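Local coordinates for Slr1438 protein (Synechocystis sp., PDB 3K25) that is of unknown function but belongs to the aldose 1-epimerase family and may therefore bind carbohydrate and act as an isomerase, at residues 76-81 / 85-90; 237-242 / 266-271; 35-40 / 46-51; 25-30 / 134-139. One frame throughout, in Å; residues are numbered along the deposited sequence.

How the contacts relate
From the N terminus, contact 4 opens first: its residues 25-30 meet 134-139, over a hundred residues on. Inside that loop, contact 3 returns 46-51 onto strand 34-40, and contact 1 closes the short hairpin 76-81/85-90; the two follow one another without crossing. Contact 2 comes later, joining 237-242 to 266-271 after contact 4 has closed. Contacts 3 and 4 touch, because strands 23-28 and 34-40 are neighbours in one antiparallel sheet, which contact 4 ties to the large sheet containing strand 130-139. Contacts 1 and 2 lie on the opposite side of the chain's centre from these, their nearest atoms about 6 Å apart.

Contact 1. Residues 76-81 / 85-90; sequences QDQFNH and SYRLKQ
A two-stranded antiparallel beta hairpin, strands 78-81 and 84-87, brings Phe79 opposite Tyr86 as a hydrogen-bonded pair. Two reciprocal bonds define that pair: Phe79 N reaches Tyr86 O at 3.0 Å in the carbonyl plane, and Tyr86 N reaches Phe79 O at 2.9 Å. A third backbone bond, Leu88 N to Asp77 O at 3.0 Å, comes from above the carbonyl plane, 38° out of it. The flanking pairs, Gln78 with Arg87 and Asn80 with Ser85, are non-hydrogen-bonded and send their side chains to the opposite face from Phe79 and Tyr86.

On the apolar face, Phe79 has CG between its backbone N and carbonyl carbon (chi1 72°), which swings the ring across toward the partner strand. Its CE1 lies 3.4 Å from Tyr86 CB and equally near Leu88 CD1, both met obliquely. The two aromatic planes are 32° apart and make neither a stack nor a T-shaped pair. Leu263 of helix 262-265 packs against both Phe79 and Leu88, while Asn264 ND2 bonds to Gln78 O; the hairpin is thus held to this short helix. Pro127 touches Tyr86.

The other face is polar and more open. Arg87 bends at chi2 and chi3, folding its CD to 3.7 Å from Gln78 CB. Near the turn, Ser85 OG gives a weak bond to Asn80 OD1 at 3.3 Å.

Contact 2. Residues 237-242 / 266-271; sequences YQTLVL and GEQLAW
Thr239 OG1 donates to Gln268 OE1 across 2.6 Å, arriving in the carbonyl plane on a lone pair, with a C=O...donor angle of 130°. The same amide turns its nitrogen to the backbone: Gln268 NE2 makes a weak bond to Gln238 O at 3.3 Å. One side chain therefore engages two consecutive residues, giving through NE2 and accepting through OE1, and this pairing is consistent with the modelled orientation of the amide. The reach comes from an extended chain on a residue whose backbone is a corner of the type II turn from Gly266 to Leu269.

On the receiving side, Gln238 and Thr239 form a classic beta bulge opposite Trp256, at the start of strand 239-245. This strand belongs to the branched antiparallel sheet that also includes strand 270-272, so the contact joins the loop after helix 262-265 to a strand of the same sheet. Pro259 touches both Thr239 and Gln268.

The Gln238 side chain comes from the opposite direction and lies alongside Gln268, its CD 3.9 Å from Gln268 CB, with the two amide planes 31° apart. With the Gln268 side chain cut back to an alanine here, Thr239 OG1 and Gln238 O would probably be left without these partners, and the Gln238 amide would lose its packing against CG. Thr239 OG1 stands anti to its own carbonyl carbon (chi1 -78°), which directs the hydroxyl at the loop.

Contact 3. Residues 35-40 / 46-51; sequences VTEWTV and LYFDRE
Glu37 and Arg50 meet where strand 34-40, in a four-stranded antiparallel sheet, is covered by the loop that follows strand 43-44. Thr36 and Glu37 form a classic beta bulge opposite Ser26 of the adjacent strand.

The charged part is a side-on salt bridge. Arg50 NE donates to Glu37 OE2 at 2.8 Å, nearly straight at 164° and with the oxygen in the guanidinium plane, while Arg50 NH2 reaches the syn lone pair of Glu37 OE1 at 3.1 Å. A third, weak bond from Arg50 NH2 to Glu37 OE2 shares the load. The carboxylate and guanidinium planes are 36° apart, so the fork is twisted rather than flat. A glutamine here would probably lose the charge pairing and leave the Arg50 guanidinium less firmly fixed against the strand.

A CH-pi contact supplies the aromatic part: Thr36 CB sits 3.5 Å from the Phe48 ring centroid, over the face. Phe48 reaches Thr36 with CG anti to its backbone N (chi1 -163°). Thr36 OG1 is engaged separately, bonding to Ser26 O, and Phe53 meets the Phe48 ring edge-to-face.

The purely apolar part centres on Leu46, which points to the strand and wedges one methyl between two residues that flank the bulge. Leu46 CD1 lies 3.6 Å from Val35 CG1 and 3.7 Å from Trp38 CB.

Contact 4. Residues 25-30 / 134-139; sequences LSLVPG and FSYQLQ
Leu27 presses a single methyl onto the ring of Tyr136, and this CH-pi contact is the tighter half of a junction between two beta sheets of the sandwich. Leu27 CD2 stands 3.7 Å from the Tyr136 ring centroid, only 11° off the normal and over the centre, so all six ring carbons share the approach. The two side chains cross at about a right angle. Leu27 projects CG away from its backbone N (chi1 164°), toward strand 130-139, while Tyr136 lays its ring flat beneath the methyl. Leu114 touches both residues, Val35 and Ile145 pack on Tyr136, and Tyr136 OH makes a weak hydrogen bond to Gly33 O.

The second pair is looser: Leu25 CD1 and Leu138 CD1 approach to 4.0 Å, methyl to methyl, as their side chains pass obliquely. Leu143 and Val35 pack on Leu25, and Trp38 on Leu138.

The backbones remain well separated, with 7.8 Å between Leu25 CA and Leu138 CA and 9.1 Å between Leu27 CA and Tyr136 CA. These spacings are those of sheets packed face to face, not of strands paired within one sheet.

Polar groups lie on the other face of strand 130-139, where Gln137, partly exposed, points away from strand 23-28. There Gln137 NE2 donates to Ser135 OG at 3.2 Å, and Ser135 OG also bonds to Asp113 OD1. With only carbon-carbon contacts between these segments, all from buried residues, the junction probably rests on hydrophobic burial and dispersion, with a methyl-aromatic contact at the tighter pair.

Contact 1. Residues 76-81 / 85-90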
# COMPACT_ATOMS: atom_id res chain seq x y z
N GLN A 76 -15.10 -14.63 8.64
CA GLN A 76 -16.36 -14.09 9.15
C GLN A 76 -16.24 -12.57 9.25
O GLN A 76 -17.13 -11.90 9.79
CB GLN A 76 -16.68 -14.63 10.56
CG GLN A 76 -16.37 -16.10 10.82
CD GLN A 76 -17.13 -17.04 9.92
OE1 GLN A 76 -16.73 -17.29 8.78
NE2 GLN A 76 -18.25 -17.56 10.41
N ASP A 77 -15.14 -12.03 8.73
CA ASP A 77 -14.90 -10.59 8.79
C ASP A 77 -14.90 -10.07 10.22
O ASP A 77 -15.32 -8.94 10.48
CB ASP A 77 -15.95 -9.84 7.96
CG ASP A 77 -15.56 -9.71 6.50
OD1 ASP A 77 -14.79 -10.57 6.00
OD2 ASP A 77 -16.02 -8.75 5.84
N GLN A 78 -14.43 -10.88 11.16
CA GLN A 78 -14.37 -10.44 12.54
C GLN A 78 -13.25 -11.05 13.37
O GLN A 78 -12.59 -12.02 12.96
CB GLN A 78 -15.69 -10.70 13.24
CG GLN A 78 -15.92 -12.13 13.64
CD GLN A 78 -17.23 -12.32 14.36
OE1 GLN A 78 -18.28 -11.94 13.84
NE2 GLN A 78 -17.18 -12.89 15.55
N PHE A 79 -13.04 -10.45 14.54
CA PHE A 79 -12.04 -10.89 15.50
C PHE A 79 -12.54 -10.50 16.87
O PHE A 79 -13.18 -9.46 17.05
CB PHE A 79 -10.67 -10.24 15.25
CG PHE A 79 -10.62 -8.79 15.63
CD1 PHE A 79 -11.23 -7.82 14.83
CD2 PHE A 79 -9.93 -8.38 16.77
CE1 PHE A 79 -11.17 -6.48 15.17
CE2 PHE A 79 -9.86 -7.03 17.12
CZ PHE A 79 -10.49 -6.07 16.31
N ASN A 80 -12.27 -11.35 17.85
CA ASN A 80 -12.70 -11.09 19.21
C ASN A 80 -11.56 -10.45 19.97
O ASN A 80 -10.40 -10.76 19.74
CB ASN A 80 -13.10 -12.39 19.90
CG ASN A 80 -14.44 -12.93 19.41
OD1 ASN A 80 -14.93 -12.52 18.36
ND2 ASN A 80 -15.02 -13.85 20.18
N HIS A 81 -11.90 -9.53 20.86
CA HIS A 81 -10.91 -8.88 21.70
C HIS A 81 -11.55 -8.63 23.05
O HIS A 81 -12.60 -7.98 23.15
CB HIS A 81 -10.43 -7.55 21.13
CG HIS A 81 -9.53 -6.79 22.06
ND1 HIS A 81 -8.27 -7.22 22.38
CD2 HIS A 81 -9.74 -5.66 22.78
CE1 HIS A 81 -7.73 -6.40 23.27
NE2 HIS A 81 -8.61 -5.44 23.52
N SER A 85 -16.73 -8.84 20.37
CA SER A 85 -16.47 -9.17 18.97
C SER A 85 -16.48 -7.92 18.09
O SER A 85 -17.30 -7.01 18.28
CB SER A 85 -17.53 -10.17 18.49
OG SER A 85 -17.28 -10.54 17.15
N TYR A 86 -15.57 -7.87 17.12
CA TYR A 86 -15.47 -6.72 16.22
C TYR A 86 -15.45 -7.09 14.74
O TYR A 86 -14.86 -8.10 14.36
CB TYR A 86 -14.21 -5.90 16.56
CG TYR A 86 -14.21 -5.35 17.97
CD1 TYR A 86 -13.93 -6.17 19.07
CD2 TYR A 86 -14.59 -4.02 18.23
CE1 TYR A 86 -14.03 -5.70 20.37
CE2 TYR A 86 -14.70 -3.54 19.53
CZ TYR A 86 -14.42 -4.39 20.60
OH TYR A 86 -14.52 -3.93 21.90
N ARG A 87 -16.09 -6.26 13.92
CA ARG A 87 -16.17 -6.49 12.48
C ARG A 87 -15.25 -5.55 11.71
O ARG A 87 -15.28 -4.34 11.89
CB ARG A 87 -17.61 -6.26 12.00
CG ARG A 87 -18.65 -7.06 12.77
CD ARG A 87 -18.57 -8.54 12.44
NE ARG A 87 -18.86 -8.78 11.03
CZ ARG A 87 -20.04 -8.57 10.46
NH1 ARG A 87 -20.21 -8.82 9.17
NH2 ARG A 87 -21.07 -8.12 11.18
N LEU A 88 -14.43 -6.12 10.83
CA LEU A 88 -13.51 -5.34 10.02
C LEU A 88 -13.49 -5.83 8.58
O LEU A 88 -13.27 -7.02 8.33
CB LEU A 88 -12.09 -5.44 10.56
CG LEU A 88 -11.69 -4.53 11.69
CD1 LEU A 88 -10.37 -5.02 12.26
CD2 LEU A 88 -11.58 -3.12 11.18
N LYS A 89 -13.69 -4.91 7.65
CA LYS A 89 -13.67 -5.25 6.23
C LYS A 89 -12.24 -5.51 5.77
O LYS A 89 -11.27 -5.16 6.44
CB LYS A 89 -14.28 -4.12 5.40
CG LYS A 89 -15.75 -3.88 5.67
CD LYS A 89 -16.33 -2.83 4.73
CE LYS A 89 -17.85 -2.72 4.87
NZ LYS A 89 -18.43 -1.87 3.78
N GLN A 90 -12.11 -6.13 4.61
CA GLN A 90 -10.81 -6.45 4.04
C GLN A 90 -9.90 -5.22 3.89
O GLN A 90 -10.26 -4.26 3.20
CB GLN A 90 -10.99 -7.13 2.69
CG GLN A 90 -9.70 -7.56 2.04
CD GLN A 90 -9.92 -8.33 0.75
OE1 GLN A 90 -10.45 -7.78 -0.22
NE2 GLN A 90 -9.53 -9.61 0.73

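Contact 2. Residues 237-242 / 266-271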
# COMPACT_ATOMS: atom_id res chain seq x y z
N TYR A 237 7.97 -4.86 8.32
CA TYR A 237 7.41 -5.65 7.25
C TYR A 237 8.09 -6.99 7.06
O TYR A 237 9.27 -7.05 6.68
CB TYR A 237 7.44 -4.84 5.96
CG TYR A 237 6.77 -3.51 6.15
CD1 TYR A 237 7.50 -2.39 6.55
CD2 TYR A 237 5.37 -3.39 6.02
CE1 TYR A 237 6.85 -1.17 6.83
CE2 TYR A 237 4.72 -2.18 6.30
CZ TYR A 237 5.47 -1.08 6.70
OH TYR A 237 4.82 0.10 7.00
N GLN A 238 7.33 -8.06 7.29
CA GLN A 238 7.86 -9.42 7.19
C GLN A 238 7.25 -10.26 6.08
O GLN A 238 7.70 -11.37 5.83
CB GLN A 238 7.66 -10.11 8.53
CG GLN A 238 8.16 -9.25 9.68
CD GLN A 238 7.57 -9.65 11.01
OE1 GLN A 238 7.94 -10.67 11.58
NE2 GLN A 238 6.62 -8.85 11.50
N THR A 239 6.23 -9.71 5.42
CA THR A 239 5.56 -10.42 4.33
C THR A 239 5.52 -9.65 3.01
O THR A 239 5.38 -8.43 2.98
CB THR A 239 4.11 -10.78 4.72
OG1 THR A 239 4.12 -11.93 5.58
CG2 THR A 239 3.28 -11.08 3.48
N LEU A 240 5.64 -10.40 1.92
CA LEU A 240 5.63 -9.81 0.59
C LEU A 240 4.49 -10.43 -0.22
O LEU A 240 4.41 -11.65 -0.36
CB LEU A 240 6.96 -10.07 -0.09
CG LEU A 240 7.67 -8.89 -0.75
CD1 LEU A 240 7.26 -7.54 -0.15
CD2 LEU A 240 9.17 -9.14 -0.58
N VAL A 241 3.61 -9.57 -0.73
CA VAL A 241 2.47 -10.02 -1.52
C VAL A 241 2.60 -9.61 -2.99
O VAL A 241 3.09 -8.52 -3.31
CB VAL A 241 1.14 -9.45 -0.94
CG1 VAL A 241 -0.01 -9.73 -1.90
CG2 VAL A 241 0.86 -10.06 0.43
N LEU A 242 2.17 -10.49 -3.89
CA LEU A 242 2.23 -10.20 -5.32
C LEU A 242 0.85 -10.40 -5.95
O LEU A 242 0.31 -11.49 -5.94
CB LEU A 242 3.27 -11.08 -5.99
CG LEU A 242 3.55 -10.66 -7.43
CD1 LEU A 242 5.02 -10.84 -7.74
CD2 LEU A 242 2.65 -11.46 -8.37
N GLY A 266 -2.05 -14.21 15.20
CA GLY A 266 -0.91 -13.66 15.91
C GLY A 266 0.34 -13.71 15.05
O GLY A 266 1.39 -13.20 15.45
N GLU A 267 0.24 -14.30 13.87
CA GLU A 267 1.39 -14.42 12.98
C GLU A 267 1.92 -13.06 12.48
O GLU A 267 1.24 -12.31 11.77
CB GLU A 267 1.02 -15.32 11.79
CG GLU A 267 2.22 -15.74 10.96
CD GLU A 267 1.82 -16.56 9.75
OE1 GLU A 267 2.70 -16.84 8.90
OE2 GLU A 267 0.63 -16.93 9.64
N GLN A 268 3.17 -12.77 12.85
CA GLN A 268 3.83 -11.52 12.47
C GLN A 268 2.98 -10.34 12.90
O GLN A 268 3.08 -9.26 12.32
CB GLN A 268 4.07 -11.44 10.95
CG GLN A 268 4.89 -12.59 10.36
CD GLN A 268 5.16 -12.42 8.87
OE1 GLN A 268 4.33 -11.88 8.13
NE2 GLN A 268 6.30 -12.91 8.41
N LEU A 269 2.12 -10.56 13.89
CA LEU A 269 1.27 -9.48 14.37
C LEU A 269 2.16 -8.45 15.07
O LEU A 269 3.23 -8.79 15.56
CB LEU A 269 0.21 -10.03 15.33
CG LEU A 269 -0.79 -9.01 15.89
CD1 LEU A 269 -1.51 -8.34 14.74
CD2 LEU A 269 -1.78 -9.69 16.83
N ALA A 270 1.72 -7.19 15.12
CA ALA A 270 2.51 -6.14 15.76
C ALA A 270 1.71 -5.40 16.83
O ALA A 270 0.48 -5.35 16.79
CB ALA A 270 3.01 -5.15 14.70
N TRP A 271 2.43 -4.83 17.79
CA TRP A 271 1.79 -4.11 18.88
C TRP A 271 2.42 -2.76 19.16
O TRP A 271 3.58 -2.51 18.81
CB TRP A 271 1.84 -4.94 20.17
CG TRP A 271 1.15 -6.29 20.12
CD1 TRP A 271 1.64 -7.44 19.58
CD2 TRP A 271 -0.17 -6.60 20.60
NE1 TRP A 271 0.71 -8.45 19.70
CE2 TRP A 271 -0.40 -7.96 20.32
CE3 TRP A 271 -1.16 -5.86 21.25
CZ2 TRP A 271 -1.60 -8.60 20.66
CZ3 TRP A 271 -2.35 -6.49 21.58
CH2 TRP A 271 -2.56 -7.84 21.29

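Contact 3. Residues 35-40 / 46-51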
# COMPACT_ATOMS: atom_id res chain seq x y z
N VAL A 35 -1.62 7.87 -2.69
CA VAL A 35 -0.73 8.30 -3.77
C VAL A 35 -1.46 7.65 -4.96
O VAL A 35 -1.61 6.43 -5.00
CB VAL A 35 0.68 7.64 -3.67
CG1 VAL A 35 1.43 7.82 -4.98
CG2 VAL A 35 1.46 8.26 -2.55
N THR A 36 -1.91 8.44 -5.92
CA THR A 36 -2.63 7.85 -7.04
C THR A 36 -1.74 7.62 -8.24
O THR A 36 -1.72 6.53 -8.80
CB THR A 36 -3.78 8.74 -7.46
OG1 THR A 36 -3.27 10.04 -7.79
CG2 THR A 36 -4.78 8.89 -6.33
N GLU A 37 -1.01 8.66 -8.65
CA GLU A 37 -0.14 8.55 -9.81
C GLU A 37 1.26 9.08 -9.53
O GLU A 37 1.44 9.97 -8.70
CB GLU A 37 -0.74 9.32 -11.00
CG GLU A 37 -2.20 9.02 -11.25
CD GLU A 37 -2.70 9.53 -12.59
OE1 GLU A 37 -2.25 10.61 -13.04
OE2 GLU A 37 -3.54 8.85 -13.21
N TRP A 38 2.24 8.53 -10.23
CA TRP A 38 3.64 8.93 -10.07
C TRP A 38 4.37 8.80 -11.40
O TRP A 38 4.30 7.75 -12.04
CB TRP A 38 4.30 8.05 -9.01
CG TRP A 38 5.79 8.21 -8.84
CD1 TRP A 38 6.55 9.29 -9.18
CD2 TRP A 38 6.68 7.27 -8.23
NE1 TRP A 38 7.86 9.09 -8.81
CE2 TRP A 38 7.97 7.86 -8.23
CE3 TRP A 38 6.52 5.99 -7.68
CZ2 TRP A 38 9.10 7.21 -7.70
CZ3 TRP A 38 7.64 5.34 -7.14
CH2 TRP A 38 8.92 5.96 -7.16
N THR A 39 5.03 9.87 -11.84
CA THR A 39 5.79 9.85 -13.10
C THR A 39 7.22 10.36 -12.99
O THR A 39 7.49 11.35 -12.31
CB THR A 39 5.12 10.66 -14.24
OG1 THR A 39 5.04 12.04 -13.87
CG2 THR A 39 3.75 10.11 -14.53
N VAL A 40 8.11 9.66 -13.67
CA VAL A 40 9.52 9.99 -13.72
C VAL A 40 9.88 10.20 -15.18
O VAL A 40 9.83 9.27 -15.98
CB VAL A 40 10.36 8.85 -13.14
CG1 VAL A 40 10.44 8.99 -11.64
CG2 VAL A 40 9.72 7.52 -13.49
N LEU A 46 3.41 4.20 -11.77
CA LEU A 46 2.27 3.58 -11.08
C LEU A 46 1.10 3.41 -12.04
O LEU A 46 0.96 4.17 -13.00
CB LEU A 46 1.78 4.43 -9.91
CG LEU A 46 2.61 4.41 -8.63
CD1 LEU A 46 2.04 5.42 -7.62
CD2 LEU A 46 2.58 3.00 -8.07
N TYR A 47 0.25 2.42 -11.78
CA TYR A 47 -0.93 2.18 -12.60
C TYR A 47 -2.10 2.80 -11.86
O TYR A 47 -2.13 2.77 -10.63
CB TYR A 47 -1.19 0.68 -12.76
CG TYR A 47 -2.62 0.33 -13.15
CD1 TYR A 47 -3.65 0.30 -12.20
CD2 TYR A 47 -2.94 -0.01 -14.46
CE1 TYR A 47 -4.96 -0.07 -12.55
CE2 TYR A 47 -4.23 -0.37 -14.83
CZ TYR A 47 -5.24 -0.40 -13.87
OH TYR A 47 -6.51 -0.79 -14.24
N PHE A 48 -3.07 3.35 -12.59
CA PHE A 48 -4.20 3.97 -11.93
C PHE A 48 -5.46 4.01 -12.78
O PHE A 48 -5.48 4.58 -13.86
CB PHE A 48 -3.84 5.40 -11.51
CG PHE A 48 -4.77 5.98 -10.47
CD1 PHE A 48 -4.88 5.39 -9.21
CD2 PHE A 48 -5.54 7.10 -10.76
CE1 PHE A 48 -5.74 5.92 -8.24
CE2 PHE A 48 -6.40 7.64 -9.80
CZ PHE A 48 -6.50 7.04 -8.53
N ASP A 49 -6.52 3.40 -12.27
CA ASP A 49 -7.79 3.36 -12.99
C ASP A 49 -8.60 4.63 -12.68
O ASP A 49 -9.37 4.66 -11.72
CB ASP A 49 -8.58 2.12 -12.57
CG ASP A 49 -9.81 1.91 -13.41
OD1 ASP A 49 -10.40 2.92 -13.85
OD2 ASP A 49 -10.19 0.73 -13.63
N ARG A 50 -8.42 5.64 -13.52
CA ARG A 50 -9.09 6.94 -13.37
C ARG A 50 -10.61 6.89 -13.41
O ARG A 50 -11.28 7.48 -12.56
CB ARG A 50 -8.59 7.92 -14.43
CG ARG A 50 -7.12 8.27 -14.29
CD ARG A 50 -6.68 9.24 -15.37
NE ARG A 50 -5.27 9.58 -15.24
CZ ARG A 50 -4.57 10.25 -16.14
NH1 ARG A 50 -5.16 10.66 -17.26
NH2 ARG A 50 -3.28 10.51 -15.93
N GLU A 51 -11.16 6.20 -14.40
CA GLU A 51 -12.60 6.11 -14.52
C GLU A 51 -13.22 5.53 -13.26
O GLU A 51 -14.16 6.08 -12.70
CB GLU A 51 -12.96 5.24 -15.72
CG GLU A 51 -12.75 5.95 -17.02
CD GLU A 51 -12.45 4.99 -18.14
OE1 GLU A 51 -11.29 4.52 -18.20
OE2 GLU A 51 -13.36 4.69 -18.94

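Contact 4. Residues 25-30 / 134-139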
# COMPACT_ATOMS: atom_id res chain seq x y z
N LEU A 25 4.35 13.59 -8.58
CA LEU A 25 3.44 12.65 -7.94
C LEU A 25 2.12 13.33 -7.56
O LEU A 25 2.08 14.54 -7.28
CB LEU A 25 4.13 12.05 -6.71
CG LEU A 25 3.42 11.04 -5.80
CD1 LEU A 25 4.48 10.18 -5.12
CD2 LEU A 25 2.54 11.76 -4.78
N SER A 26 1.05 12.55 -7.58
CA SER A 26 -0.26 13.06 -7.22
C SER A 26 -0.79 12.31 -6.01
O SER A 26 -0.95 11.09 -6.05
CB SER A 26 -1.23 12.90 -8.40
OG SER A 26 -0.74 13.55 -9.56
N LEU A 27 -1.06 13.04 -4.94
CA LEU A 27 -1.58 12.45 -3.72
C LEU A 27 -2.89 13.13 -3.33
O LEU A 27 -2.97 14.35 -3.27
CB LEU A 27 -0.52 12.58 -2.61
CG LEU A 27 -0.83 12.40 -1.13
CD1 LEU A 27 -1.77 11.25 -0.88
CD2 LEU A 27 0.48 12.21 -0.41
N VAL A 28 -3.95 12.34 -3.12
CA VAL A 28 -5.25 12.88 -2.75
C VAL A 28 -5.65 12.32 -1.37
O VAL A 28 -6.25 11.24 -1.25
CB VAL A 28 -6.31 12.59 -3.88
CG1 VAL A 28 -5.97 11.34 -4.60
CG2 VAL A 28 -7.74 12.51 -3.30
N PRO A 29 -5.31 13.06 -0.30
CA PRO A 29 -5.52 12.82 1.14
C PRO A 29 -6.92 12.46 1.65
O PRO A 29 -7.04 11.68 2.59
CB PRO A 29 -4.99 14.10 1.78
CG PRO A 29 -5.18 15.13 0.70
CD PRO A 29 -4.72 14.39 -0.51
N GLY A 30 -7.96 13.03 1.06
CA GLY A 30 -9.31 12.73 1.50
C GLY A 30 -9.76 11.32 1.14
O GLY A 30 -10.77 10.83 1.66
N PHE A 134 1.83 9.80 8.39
CA PHE A 134 2.69 9.27 7.35
C PHE A 134 3.33 10.44 6.65
O PHE A 134 2.71 11.50 6.46
CB PHE A 134 1.88 8.46 6.31
CG PHE A 134 1.42 7.10 6.81
CD1 PHE A 134 1.44 6.78 8.17
CD2 PHE A 134 0.92 6.16 5.91
CE1 PHE A 134 0.95 5.55 8.62
CE2 PHE A 134 0.43 4.93 6.35
CZ PHE A 134 0.45 4.62 7.70
N SER A 135 4.59 10.26 6.27
CA SER A 135 5.34 11.29 5.58
C SER A 135 5.69 10.75 4.20
O SER A 135 6.31 9.70 4.07
CB SER A 135 6.61 11.63 6.37
OG SER A 135 7.37 12.63 5.72
N TYR A 136 5.26 11.47 3.17
CA TYR A 136 5.56 11.06 1.81
C TYR A 136 6.63 12.02 1.31
O TYR A 136 6.41 13.23 1.26
CB TYR A 136 4.32 11.14 0.94
CG TYR A 136 3.11 10.41 1.48
CD1 TYR A 136 2.46 10.87 2.62
CD2 TYR A 136 2.59 9.29 0.84
CE1 TYR A 136 1.32 10.26 3.09
CE2 TYR A 136 1.44 8.66 1.30
CZ TYR A 136 0.81 9.16 2.43
OH TYR A 136 -0.37 8.60 2.87
N GLN A 137 7.78 11.47 0.96
CA GLN A 137 8.92 12.25 0.48
C GLN A 137 9.28 11.81 -0.93
O GLN A 137 9.52 10.64 -1.18
CB GLN A 137 10.09 12.05 1.43
CG GLN A 137 9.66 12.26 2.86
CD GLN A 137 10.68 11.81 3.87
OE1 GLN A 137 11.64 11.13 3.53
NE2 GLN A 137 10.45 12.16 5.12
N LEU A 138 9.30 12.78 -1.84
CA LEU A 138 9.62 12.54 -3.24
C LEU A 138 10.92 13.22 -3.64
O LEU A 138 11.05 14.43 -3.51
CB LEU A 138 8.51 13.07 -4.13
CG LEU A 138 8.77 12.81 -5.61
CD1 LEU A 138 8.25 11.41 -5.93
CD2 LEU A 138 8.06 13.85 -6.49
N GLN A 139 11.89 12.43 -4.10
CA GLN A 139 13.17 12.96 -4.56
C GLN A 139 13.72 12.10 -5.68
O GLN A 139 13.51 10.88 -5.70
CB GLN A 139 14.23 13.02 -3.47
CG GLN A 139 15.64 12.97 -4.11
CD GLN A 139 16.79 12.85 -3.12
OE1 GLN A 139 16.73 12.07 -2.16
NE2 GLN A 139 17.85 13.62 -3.36